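PDB 5J90: RagB/SusD domain protein from Flavobacterium johnsoniae, which binds chitin, probably at the cell surface as a SusD-like lipoprotein of a chitin-utilization system. Local coordinates for residues 40-43 and 47-50; 156-161 and 212-217; 342-347 and 351-356. One frame throughout, in Å; residues are numbered along the deposited sequence.

Interaction 1 (40-43 and 47-50)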
ATOM      1  N   ILE A  40      11.634 -22.085 -14.899  1.00 10.56           N
ATOM      2  CA  ILE A  40      11.133 -20.718 -14.737  1.00 10.75           C
ATOM      3  C   ILE A  40       9.659 -20.748 -15.124  1.00  9.63           C
ATOM      4  O   ILE A  40       8.782 -20.398 -14.327  1.00  9.92           O
ATOM      5  CB  ILE A  40      11.932 -19.715 -15.579  1.00 10.20           C
ATOM      6  CG1 ILE A  40      13.376 -19.673 -15.081  1.00 11.58           C
ATOM      7  CG2 ILE A  40      11.285 -18.321 -15.540  1.00  9.82           C
ATOM      8  CD1 ILE A  40      14.350 -19.133 -16.102  1.00 14.12           C
ATOM      9  N   GLN A  41       9.387 -21.190 -16.351  1.00 10.92           N
ATOM     10  CA  GLN A  41       8.106 -21.795 -16.680  1.00 10.28           C
ATOM     11  C   GLN A  41       8.349 -23.291 -16.751  1.00 10.56           C
ATOM     12  O   GLN A  41       9.250 -23.739 -17.464  1.00 13.65           O
ATOM     13  CB  GLN A  41       7.574 -21.287 -18.020  1.00 10.80           C
ATOM     14  CG  GLN A  41       7.172 -19.837 -17.964  1.00 11.26           C
ATOM     15  CD  GLN A  41       6.442 -19.397 -19.209  1.00 11.20           C
ATOM     16  OE1 GLN A  41       6.633 -19.955 -20.293  1.00 13.34           O
ATOM     17  NE2 GLN A  41       5.589 -18.396 -19.066  1.00 11.87           N
ATOM     18  N   VAL A  42       7.580 -24.072 -16.002  1.00 10.65           N
ATOM     19  CA  VAL A  42       7.794 -25.516 -16.002  1.00 10.91           C
ATOM     20  C   VAL A  42       7.464 -26.101 -17.369  1.00 11.28           C
ATOM     21  O   VAL A  42       6.322 -26.057 -17.818  1.00 13.00           O
ATOM     22  CB  VAL A  42       6.982 -26.212 -14.900  1.00 10.31           C
ATOM     23  CG1 VAL A  42       7.108 -27.729 -15.031  1.00 12.41           C
ATOM     24  CG2 VAL A  42       7.459 -25.740 -13.531  1.00 11.62           C
ATOM     25  N   LEU A  43       8.479 -26.629 -18.044  1.00 11.21           N
ATOM     26  CA  LEU A  43       8.290 -27.077 -19.416  1.00 13.91           C
ATOM     27  C   LEU A  43       7.636 -28.444 -19.488  1.00 15.76           C
ATOM     28  O   LEU A  43       6.912 -28.739 -20.445  1.00 17.63           O
ATOM     29  CB  LEU A  43       9.619 -27.064 -20.169  1.00 13.65           C
ATOM     30  CG  LEU A  43      10.253 -25.683 -20.317  1.00 12.46           C
ATOM     31  CD1 LEU A  43      11.489 -25.765 -21.203  1.00 14.40           C
ATOM     32  CD2 LEU A  43       9.261 -24.661 -20.860  1.00 13.35           C
ATOM     33  N   TRP A  47       0.922 -30.723 -17.463  1.00 13.90           N
ATOM     34  CA  TRP A  47      -0.076 -30.516 -16.426  1.00 12.29           C
ATOM     35  C   TRP A  47       0.469 -29.666 -15.285  1.00 10.85           C
ATOM     36  O   TRP A  47      -0.290 -28.967 -14.616  1.00 13.41           O
ATOM     37  CB  TRP A  47      -0.680 -31.846 -15.920  1.00 12.47           C
ATOM     38  CG  TRP A  47       0.257 -32.768 -15.184  1.00 14.23           C
ATOM     39  CD1 TRP A  47       0.958 -33.823 -15.704  1.00 18.00           C
ATOM     40  CD2 TRP A  47       0.557 -32.742 -13.786  1.00 15.26           C
ATOM     41  NE1 TRP A  47       1.691 -34.435 -14.715  1.00 18.43           N
ATOM     42  CE2 TRP A  47       1.462 -33.794 -13.530  1.00 17.09           C
ATOM     43  CE3 TRP A  47       0.153 -31.926 -12.725  1.00 19.08           C
ATOM     44  CZ2 TRP A  47       1.968 -34.052 -12.253  1.00 23.94           C
ATOM     45  CZ3 TRP A  47       0.662 -32.178 -11.458  1.00 23.69           C
ATOM     46  CH2 TRP A  47       1.556 -33.236 -11.234  1.00 25.46           C
ATOM     47  N   VAL A  48       1.783 -29.715 -15.066  1.00 12.47           N
ATOM     48  CA  VAL A  48       2.383 -28.852 -14.053  1.00 11.40           C
ATOM     49  C   VAL A  48       2.394 -27.392 -14.519  1.00 11.80           C
ATOM     50  O   VAL A  48       2.051 -26.508 -13.737  1.00 11.46           O
ATOM     51  CB  VAL A  48       3.787 -29.312 -13.610  1.00 11.51           C
ATOM     52  CG1 VAL A  48       4.398 -28.294 -12.654  1.00 12.64           C
ATOM     53  CG2 VAL A  48       3.707 -30.687 -12.929  1.00 16.59           C
ATOM     54  N   TYR A  49       2.766 -27.122 -15.773  1.00 11.11           N
ATOM     55  CA  TYR A  49       2.668 -25.746 -16.271  1.00 10.16           C
ATOM     56  C   TYR A  49       1.246 -25.204 -16.112  1.00  9.33           C
ATOM     57  O   TYR A  49       1.040 -24.043 -15.732  1.00  9.44           O
ATOM     58  CB  TYR A  49       3.125 -25.598 -17.741  1.00  9.52           C
ATOM     59  CG  TYR A  49       2.905 -24.164 -18.178  1.00 10.20           C
ATOM     60  CD1 TYR A  49       3.856 -23.192 -17.912  1.00 10.74           C
ATOM     61  CD2 TYR A  49       1.707 -23.763 -18.753  1.00 10.73           C
ATOM     62  CE1 TYR A  49       3.639 -21.865 -18.246  1.00 10.03           C
ATOM     63  CE2 TYR A  49       1.479 -22.442 -19.086  1.00  9.12           C
ATOM     64  CZ  TYR A  49       2.451 -21.494 -18.829  1.00  9.17           C
ATOM     65  OH  TYR A  49       2.213 -20.171 -19.149  1.00 10.72           O
ATOM     66  N   GLN A  50       0.257 -26.034 -16.426  1.00  9.11           N
ATOM     67  CA  GLN A  50      -1.124 -25.609 -16.337  1.00  9.67           C
ATOM     68  C   GLN A  50      -1.434 -25.071 -14.936  1.00  9.87           C
ATOM     69  O   GLN A  50      -2.174 -24.101 -14.800  1.00 10.46           O
ATOM     70  CB  GLN A  50      -2.060 -26.775 -16.686  1.00 10.54           C
ATOM     71  CG  GLN A  50      -3.510 -26.371 -16.828  1.00 12.90           C
ATOM     72  CD  GLN A  50      -4.404 -27.537 -17.180  1.00 14.04           C
ATOM     73  OE1 GLN A  50      -4.166 -28.670 -16.752  1.00 15.16           O
ATOM     74  NE2 GLN A  50      -5.442 -27.265 -17.952  1.00 13.60           N
TER
HETATM   75  O   HOH W   1       3.239 -18.289 -20.909  1.00 10.90           O
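V42 and Q41 pack against V48 and Y49 where a loop of this helical SusD-like fold turns back on the helix that follows it, 46-54. The apolar part is a meeting of two valines: V42 CG1 lies 3.6 Å from V48 CG1, and in both residues this methyl stands anti to the backbone N, which sends each branch at the other. A carbon–oxygen contact comes next. V42 O reaches Y49 CB at 3.2 Å and sits near the plane of the phenol, at its edge. The contact buries this oxygen, and nothing in the model gives it a hydrogen bond. Its own residue is held at the other end, since V42 N is bonded to Q52 OE1 while Q52 NE2 donates to I40 O, so that one amide further along the helix grips the loop twice. Q41 and Y49 then run alongside each other in the same direction, the extended glutamine beside the ring and its amide turned 68° from the ring plane, with Q41 CD 3.9 Å from Y49 CE1. Polar links are indirect across this pair. Q41 NE2 and Y49 OH are not bonded to each other, and the phenol has its direct partner in D58. A single water joins them: it accepts from Q41 NE2 at 3.0 Å and donates to Y49 OH at 2.8 Å.

Interaction 2 (156-161 and 212-217)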
ATOM      1  N   GLU A 156      12.649  -5.963   0.962  1.00  8.71           N
ATOM      2  CA  GLU A 156      13.972  -6.554   1.143  1.00  9.49           C
ATOM      3  C   GLU A 156      14.388  -7.410  -0.048  1.00  9.06           C
ATOM      4  O   GLU A 156      15.548  -7.363  -0.476  1.00 10.28           O
ATOM      5  CB  GLU A 156      14.001  -7.413   2.415  1.00  9.37           C
ATOM      6  CG  GLU A 156      14.000  -6.591   3.698  1.00 10.43           C
ATOM      7  CD  GLU A 156      13.568  -7.393   4.922  1.00 13.79           C
ATOM      8  OE1 GLU A 156      13.189  -8.589   4.819  1.00 12.26           O
ATOM      9  OE2 GLU A 156      13.604  -6.804   6.025  1.00 19.43           O
ATOM     10  N   VAL A 157      13.454  -8.199  -0.575  1.00  8.63           N
ATOM     11  CA  VAL A 157      13.773  -9.052  -1.722  1.00  8.36           C
ATOM     12  C   VAL A 157      14.190  -8.213  -2.929  1.00  8.23           C
ATOM     13  O   VAL A 157      15.188  -8.514  -3.591  1.00  8.85           O
ATOM     14  CB  VAL A 157      12.618 -10.012  -2.077  1.00  8.20           C
ATOM     15  CG1 VAL A 157      12.968 -10.823  -3.323  1.00  9.68           C
ATOM     16  CG2 VAL A 157      12.324 -10.948  -0.900  1.00  9.73           C
ATOM     17  N   TYR A 158      13.443  -7.151  -3.210  1.00  7.77           N
ATOM     18  CA  TYR A 158      13.789  -6.279  -4.336  1.00  8.02           C
ATOM     19  C   TYR A 158      15.184  -5.662  -4.176  1.00  8.59           C
ATOM     20  O   TYR A 158      15.973  -5.654  -5.124  1.00  8.53           O
ATOM     21  CB  TYR A 158      12.698  -5.218  -4.584  1.00  8.04           C
ATOM     22  CG  TYR A 158      11.725  -5.664  -5.662  1.00  7.46           C
ATOM     23  CD1 TYR A 158      10.772  -6.647  -5.404  1.00  7.38           C
ATOM     24  CD2 TYR A 158      11.802  -5.154  -6.960  1.00  8.25           C
ATOM     25  CE1 TYR A 158       9.907  -7.087  -6.397  1.00  7.83           C
ATOM     26  CE2 TYR A 158      10.942  -5.586  -7.960  1.00  8.16           C
ATOM     27  CZ  TYR A 158      10.007  -6.562  -7.681  1.00  7.84           C
ATOM     28  OH  TYR A 158       9.173  -6.980  -8.700  1.00  8.05           O
ATOM     29  N   THR A 159      15.512  -5.173  -2.985  1.00  8.63           N
ATOM     30  CA  THR A 159      16.855  -4.646  -2.745  1.00  8.65           C
ATOM     31  C   THR A 159      17.920  -5.707  -3.007  1.00  8.14           C
ATOM     32  O   THR A 159      18.932  -5.441  -3.669  1.00  9.37           O
ATOM     33  CB  THR A 159      16.962  -4.095  -1.315  1.00  9.28           C
ATOM     34  OG1 THR A 159      16.168  -2.908  -1.232  1.00 12.21           O
ATOM     35  CG2 THR A 159      18.399  -3.746  -0.942  1.00 11.34           C
ATOM     36  N   GLN A 160      17.687  -6.919  -2.513  1.00  8.24           N
ATOM     37  CA  GLN A 160      18.639  -8.004  -2.756  1.00  8.87           C
ATOM     38  C   GLN A 160      18.792  -8.355  -4.239  1.00  8.63           C
ATOM     39  O   GLN A 160      19.907  -8.582  -4.716  1.00  9.70           O
ATOM     40  CB  GLN A 160      18.248  -9.244  -1.959  1.00  9.95           C
ATOM     41  CG  GLN A 160      18.345  -9.095  -0.466  1.00 16.83           C
ATOM     42  CD  GLN A 160      17.807 -10.312   0.246  1.00 19.39           C
ATOM     43  OE1 GLN A 160      18.484 -11.343   0.316  1.00 17.79           O
ATOM     44  NE2 GLN A 160      16.569 -10.214   0.758  1.00 14.40           N
ATOM     45  N   MET A 161      17.681  -8.396  -4.975  1.00  8.31           N
ATOM     46  CA  MET A 161      17.733  -8.710  -6.398  1.00  8.63           C
ATOM     47  C   MET A 161      18.529  -7.662  -7.172  1.00  7.39           C
ATOM     48  O   MET A 161      19.336  -8.009  -8.037  1.00  8.97           O
ATOM     49  CB  MET A 161      16.327  -8.898  -6.976  1.00  8.16           C
ATOM     50  CG  MET A 161      15.611 -10.134  -6.427  1.00  8.78           C
ATOM     51  SD  MET A 161      14.050 -10.502  -7.241  1.00  9.67           S
ATOM     52  CE  MET A 161      13.082  -9.008  -6.988  1.00 11.96           C
ATOM     53  N   MET A 212      10.938  -0.376 -12.954  1.00  7.28           N
ATOM     54  CA  MET A 212       9.643   0.205 -13.269  1.00  6.10           C
ATOM     55  C   MET A 212       8.558  -0.383 -12.374  1.00  7.90           C
ATOM     56  O   MET A 212       7.607   0.313 -12.009  1.00  8.21           O
ATOM     57  CB  MET A 212       9.294   0.026 -14.753  1.00  8.99           C
ATOM     58  CG  MET A 212       8.309   1.071 -15.268  1.00  8.55           C
ATOM     59  SD  MET A 212       8.983   2.760 -15.251  1.00 10.70           S
ATOM     60  CE  MET A 212      10.264   2.601 -16.496  1.00 12.81           C
ATOM     61  N   ARG A 213       8.701  -1.656 -12.004  1.00  7.94           N
ATOM     62  CA  ARG A 213       7.731  -2.282 -11.107  1.00  6.45           C
ATOM     63  C   ARG A 213       7.514  -1.482  -9.832  1.00  6.54           C
ATOM     64  O   ARG A 213       6.392  -1.430  -9.322  1.00  8.04           O
ATOM     65  CB  ARG A 213       8.173  -3.701 -10.725  1.00  8.05           C
ATOM     66  CG  ARG A 213       7.118  -4.468  -9.926  1.00  7.60           C
ATOM     67  CD  ARG A 213       6.158  -5.225 -10.852  1.00  9.52           C
ATOM     68  NE  ARG A 213       6.798  -6.445 -11.351  1.00  7.96           N
ATOM     69  CZ  ARG A 213       6.957  -6.765 -12.632  1.00  7.88           C
ATOM     70  NH1 ARG A 213       7.580  -7.894 -12.943  1.00  9.12           N
ATOM     71  NH2 ARG A 213       6.503  -5.983 -13.612  1.00  9.40           N
ATOM     72  N   ILE A 214       8.589  -0.891  -9.315  1.00  6.82           N
ATOM     73  CA  ILE A 214       8.523  -0.252  -8.000  1.00  7.18           C
ATOM     74  C   ILE A 214       8.323   1.263  -8.073  1.00  7.53           C
ATOM     75  O   ILE A 214       8.468   1.955  -7.065  1.00  9.01           O
ATOM     76  CB  ILE A 214       9.753  -0.609  -7.127  1.00  7.64           C
ATOM     77  CG1 ILE A 214      11.045  -0.003  -7.686  1.00  9.03           C
ATOM     78  CG2 ILE A 214       9.871  -2.128  -6.996  1.00  8.76           C
ATOM     79  CD1 ILE A 214      12.226  -0.102  -6.727  1.00  9.95           C
ATOM     80  N   VAL A 215       7.946   1.780  -9.239  1.00  7.31           N
ATOM     81  CA  VAL A 215       7.866   3.239  -9.388  1.00  8.39           C
ATOM     82  C   VAL A 215       6.800   3.911  -8.506  1.00  8.99           C
ATOM     83  O   VAL A 215       6.954   5.086  -8.152  1.00  9.18           O
ATOM     84  CB  VAL A 215       7.706   3.642 -10.877  1.00  8.82           C
ATOM     85  CG1 VAL A 215       6.311   3.324 -11.394  1.00 10.35           C
ATOM     86  CG2 VAL A 215       8.027   5.126 -11.062  1.00 10.86           C
ATOM     87  N   LYS A 216       5.731   3.199  -8.153  1.00  8.86           N
ATOM     88  CA  LYS A 216       4.705   3.789  -7.281  1.00  9.64           C
ATOM     89  C   LYS A 216       5.098   3.750  -5.812  1.00 10.66           C
ATOM     90  O   LYS A 216       4.748   4.656  -5.057  1.00 12.60           O
ATOM     91  CB  LYS A 216       3.321   3.138  -7.489  1.00 10.57           C
ATOM     92  CG  LYS A 216       2.837   3.191  -8.933  1.00 11.62           C
ATOM     93  CD  LYS A 216       1.313   3.174  -9.111  1.00 17.86           C
ATOM     94  CE  LYS A 216       0.682   1.949  -8.526  1.00 17.32           C
ATOM     95  NZ  LYS A 216      -0.773   1.884  -8.922  1.00 11.98           N
ATOM     96  N   VAL A 217       5.808   2.712  -5.386  1.00  9.08           N
ATOM     97  CA  VAL A 217       6.146   2.570  -3.974  1.00 10.46           C
ATOM     98  C   VAL A 217       7.465   3.275  -3.623  1.00 10.93           C
ATOM     99  O   VAL A 217       7.612   3.827  -2.531  1.00 11.50           O
ATOM    100  CB  VAL A 217       6.164   1.069  -3.547  1.00  9.43           C
ATOM    101  CG1 VAL A 217       7.323   0.323  -4.193  1.00 10.30           C
ATOM    102  CG2 VAL A 217       6.227   0.936  -2.030  1.00 11.98           C
TER
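Y158 reaches from helix 154-177 to R213 and I214, at the point where helix 196-213 runs out, so the contact is a helix side packed on a helix C-terminus within the helical SusD-like fold. The CB of Y158 points toward 212-217, and chi1 of -96° swings the ring well off the usual staggered position. Along one side of the ring, Y158 CD2 meets I214 CG2 at 3.6 Å, and the next ring atom, Y158 CE2, is almost as near the same methyl, at 3.7 Å. This methyl lies obliquely to the ring, and the isoleucine runs alongside the tyrosine, pointing the other way. I214 is the first residue to leave the helical backbone angles, yet it still faces the tyrosine. M161, about one turn on in the tyrosine's helix, places its CE 3.6 Å above the middle of one face of the Y158 ring. W501 brings a further aromatic ring, inclined at about 65°.

At the tip the surroundings become polar. Y158 OH is hydrogen-bonded to D132 OD1, and the other oxygen of that carboxylate forms a salt bridge with R213 NH1, so D132 couples tyrosine to arginine. A second salt bridge joins R213 to E434; the two carboxylates probably offset the charge of the buried guanidinium and limit its movement. The arginine reaches them by bending at chi2 (89°) and chi3, which carries its chain across the phenol at about a right angle. Because the polar groups of both residues are taken up by carboxylates, their direct meeting is one of packing, with Y158 OH 3.5 Å from R213 CG and 3.6 Å from R213 NE.

Interaction 3 (342-347 and 351-356)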
ATOM      1  N   GLY A 342       9.722   5.185 -19.051  1.00  8.78           N
ATOM      2  CA  GLY A 342      10.759   5.942 -18.371  1.00  9.52           C
ATOM      3  C   GLY A 342      10.883   7.348 -18.935  1.00  9.63           C
ATOM      4  O   GLY A 342      11.070   8.315 -18.182  1.00 10.01           O
ATOM      5  N   ALA A 343      10.771   7.473 -20.255  1.00  9.31           N
ATOM      6  CA  ALA A 343      10.864   8.786 -20.895  1.00  9.70           C
ATOM      7  C   ALA A 343       9.661   9.652 -20.499  1.00 11.43           C
ATOM      8  O   ALA A 343       9.809  10.855 -20.248  1.00 10.97           O
ATOM      9  CB  ALA A 343      10.945   8.628 -22.400  1.00 11.25           C
ATOM     10  N   LEU A 344       8.473   9.058 -20.419  1.00 10.27           N
ATOM     11  CA  LEU A 344       7.305   9.783 -19.918  1.00 12.02           C
ATOM     12  C   LEU A 344       7.563  10.371 -18.544  1.00 12.65           C
ATOM     13  O   LEU A 344       7.059  11.447 -18.207  1.00 14.89           O
ATOM     14  CB  LEU A 344       6.109   8.846 -19.789  1.00 16.14           C
ATOM     15  CG  LEU A 344       5.168   8.571 -20.946  1.00 17.05           C
ATOM     16  CD1 LEU A 344       3.891   7.954 -20.381  1.00 14.08           C
ATOM     17  CD2 LEU A 344       4.862   9.849 -21.738  1.00 20.44           C
ATOM     18  N   ARG A 345       8.337   9.650 -17.739  1.00 10.89           N
ATOM     19  CA  ARG A 345       8.652  10.058 -16.378  1.00 12.17           C
ATOM     20  C   ARG A 345       9.846  11.010 -16.293  1.00 11.31           C
ATOM     21  O   ARG A 345      10.212  11.467 -15.211  1.00 12.87           O
ATOM     22  CB  ARG A 345       8.872   8.820 -15.497  1.00 10.13           C
ATOM     23  CG  ARG A 345       7.632   7.937 -15.435  1.00  9.90           C
ATOM     24  CD  ARG A 345       7.816   6.724 -14.517  1.00  9.48           C
ATOM     25  NE  ARG A 345       6.619   5.890 -14.555  1.00  9.21           N
ATOM     26  CZ  ARG A 345       5.497   6.165 -13.894  1.00  9.83           C
ATOM     27  NH1 ARG A 345       5.418   7.232 -13.111  1.00 11.19           N
ATOM     28  NH2 ARG A 345       4.447   5.378 -14.019  1.00  9.66           N
ATOM     29  N   GLY A 346      10.447  11.322 -17.440  1.00 10.56           N
ATOM     30  CA  GLY A 346      11.562  12.259 -17.474  1.00 12.02           C
ATOM     31  C   GLY A 346      12.923  11.640 -17.201  1.00 11.89           C
ATOM     32  O   GLY A 346      13.899  12.342 -16.945  1.00 13.21           O
ATOM     33  N   TRP A 347      13.001  10.312 -17.250  1.00  9.55           N
ATOM     34  CA  TRP A 347      14.242   9.619 -16.926  1.00  9.75           C
ATOM     35  C   TRP A 347      15.187   9.495 -18.121  1.00  9.25           C
ATOM     36  O   TRP A 347      14.760   9.619 -19.270  1.00 10.69           O
ATOM     37  CB  TRP A 347      13.933   8.219 -16.390  1.00 10.34           C
ATOM     38  CG  TRP A 347      13.097   8.190 -15.148  1.00 10.88           C
ATOM     39  CD1 TRP A 347      12.742   9.244 -14.350  1.00 12.62           C
ATOM     40  CD2 TRP A 347      12.508   7.027 -14.562  1.00 10.21           C
ATOM     41  NE1 TRP A 347      11.976   8.801 -13.294  1.00 12.86           N
ATOM     42  CE2 TRP A 347      11.816   7.444 -13.406  1.00 11.18           C
ATOM     43  CE3 TRP A 347      12.504   5.666 -14.902  1.00 10.22           C
ATOM     44  CZ2 TRP A 347      11.121   6.548 -12.590  1.00 11.75           C
ATOM     45  CZ3 TRP A 347      11.815   4.779 -14.081  1.00  9.70           C
ATOM     46  CH2 TRP A 347      11.129   5.226 -12.951  1.00 10.47           C
ATOM     47  N   GLY A 351      16.064   8.586 -26.022  1.00 15.66           N
ATOM     48  CA  GLY A 351      14.951   8.707 -26.931  1.00 14.58           C
ATOM     49  C   GLY A 351      13.764   9.382 -26.284  1.00 12.01           C
ATOM     50  O   GLY A 351      13.674   9.498 -25.051  1.00 12.56           O
ATOM     51  N   THR A 352      12.846   9.829 -27.127  1.00 12.00           N
ATOM     52  CA  THR A 352      11.586  10.376 -26.651  1.00 11.55           C
ATOM     53  C   THR A 352      10.589   9.241 -26.419  1.00 10.57           C
ATOM     54  O   THR A 352      10.725   8.156 -26.990  1.00 10.88           O
ATOM     55  CB  THR A 352      10.971  11.352 -27.667  1.00 12.20           C
ATOM     56  OG1 THR A 352      10.634  10.638 -28.860  1.00 11.91           O
ATOM     57  CG2 THR A 352      11.946  12.488 -27.999  1.00 14.96           C
ATOM     58  N   ALA A 353       9.574   9.499 -25.605  1.00  9.98           N
ATOM     59  CA  ALA A 353       8.528   8.500 -25.389  1.00 10.53           C
ATOM     60  C   ALA A 353       7.913   8.031 -26.710  1.00  9.83           C
ATOM     61  O   ALA A 353       7.702   6.830 -26.912  1.00 10.98           O
ATOM     62  CB  ALA A 353       7.458   9.041 -24.453  1.00 11.70           C
ATOM     63  N   GLN A 354       7.642   8.967 -27.620  1.00 11.05           N
ATOM     64  CA  GLN A 354       7.033   8.583 -28.893  1.00 13.10           C
ATOM     65  C   GLN A 354       7.955   7.690 -29.719  1.00 10.09           C
ATOM     66  O   GLN A 354       7.506   6.669 -30.250  1.00 11.37           O
ATOM     67  CB  GLN A 354       6.590   9.779 -29.744  1.00 15.25           C
ATOM     68  CG  GLN A 354       5.845   9.301 -31.013  1.00 17.16           C
ATOM     69  CD  GLN A 354       5.445  10.413 -31.968  1.00 23.25           C
ATOM     70  OE1 GLN A 354       5.670  11.594 -31.707  1.00 22.27           O
ATOM     71  NE2 GLN A 354       4.852  10.030 -33.093  1.00 22.08           N
ATOM     72  N   GLU A 355       9.233   8.058 -29.804  1.00 11.79           N
ATOM     73  CA  GLU A 355      10.196   7.285 -30.598  1.00 11.86           C
ATOM     74  C   GLU A 355      10.302   5.860 -30.075  1.00 10.74           C
ATOM     75  O   GLU A 355      10.341   4.893 -30.844  1.00 11.09           O
ATOM     76  CB  GLU A 355      11.589   7.924 -30.548  1.00 14.68           C
ATOM     77  CG  GLU A 355      11.748   9.247 -31.283  1.00 19.74           C
ATOM     78  CD  GLU A 355      13.109   9.887 -31.033  1.00 24.67           C
ATOM     79  OE1 GLU A 355      13.737   9.610 -29.979  1.00 20.81           O
ATOM     80  OE2 GLU A 355      13.557  10.673 -31.899  1.00 28.73           O
ATOM     81  N   LEU A 356      10.357   5.731 -28.752  1.00 10.12           N
ATOM     82  CA  LEU A 356      10.553   4.441 -28.102  1.00  9.72           C
ATOM     83  C   LEU A 356       9.307   3.566 -28.226  1.00  9.83           C
ATOM     84  O   LEU A 356       9.410   2.365 -28.489  1.00  9.88           O
ATOM     85  CB  LEU A 356      10.945   4.662 -26.641  1.00  9.39           C
ATOM     86  CG  LEU A 356      12.347   5.264 -26.509  1.00  9.97           C
ATOM     87  CD1 LEU A 356      12.545   5.868 -25.123  1.00 10.44           C
ATOM     88  CD2 LEU A 356      13.417   4.221 -26.796  1.00 11.28           C
TER
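G342 O is gripped twice, by W347 N at 2.9 Å and more weakly by R345 N, and so helix 332-344 is brought to its end right beside A343, whose methyl faces A353. A second bond, G346 N to A343 O at 2.9 Å, completes a Schellman motif. G346 suits it: at its positive phi of 85° and accompanying psi a CB would press on the carbonyl oxygen of R345.

Across the turn the contact itself is apolar and small. The methyl of A343 meets the start of helix 353-368, where A343 CB comes within 3.6 Å of A353 N. The two alanine methyls also meet, A343 CB to A353 CB being 4.1 Å. L344 closes one flank: with CG set anti to its carbonyl carbon the side chain heads for the second helix, and L344 CD2 rests 3.8 Å from A353 CB. L356 CD1 also approaches A343 CB, while L356 touches Y336, R339 and A340 of helix 332-344 as well. Short side chains at the point of closest approach let the two backbones come near each other, with CA atoms 5.1 Å apart at A343 and A353.

The second helix opens as tidily as the first one ends. T352 is its N-cap, and T352 OG1 accepts from E355 N at 3.1 Å. In return T352 N donates to E355 OE1 at 3.0 Å, nearly straight at 169°, meeting the oxygen from above the carboxylate plane. This reciprocal pair is a capping box. Together the Schellman motif and the capping box end one helix and start the next, a short helix-turn-helix connection consistent with the TPR-like architecture of SusD homologues.

Overall arrangement
Along the chain the three contacts follow one another in series, all within the SusD-like region. Interactions 1 and 3 each join segments only four residues apart in sequence, whereas the segments of interaction 2, on helices 154-177 and 196-213, are 51 residues apart. Interactions 1 and 3 lie on opposite sides of the chain's centre, their own centres 36 Å apart; interaction 1 is buried and interaction 3 lies at the surface. Interaction 2 is 26 Å from the first, centre to centre, without touching it, and 21 Å from the third, which it does touch: M212 and V215 pack against W347. Local turns and longer-range helix packing thus both contribute to the mostly helical fold.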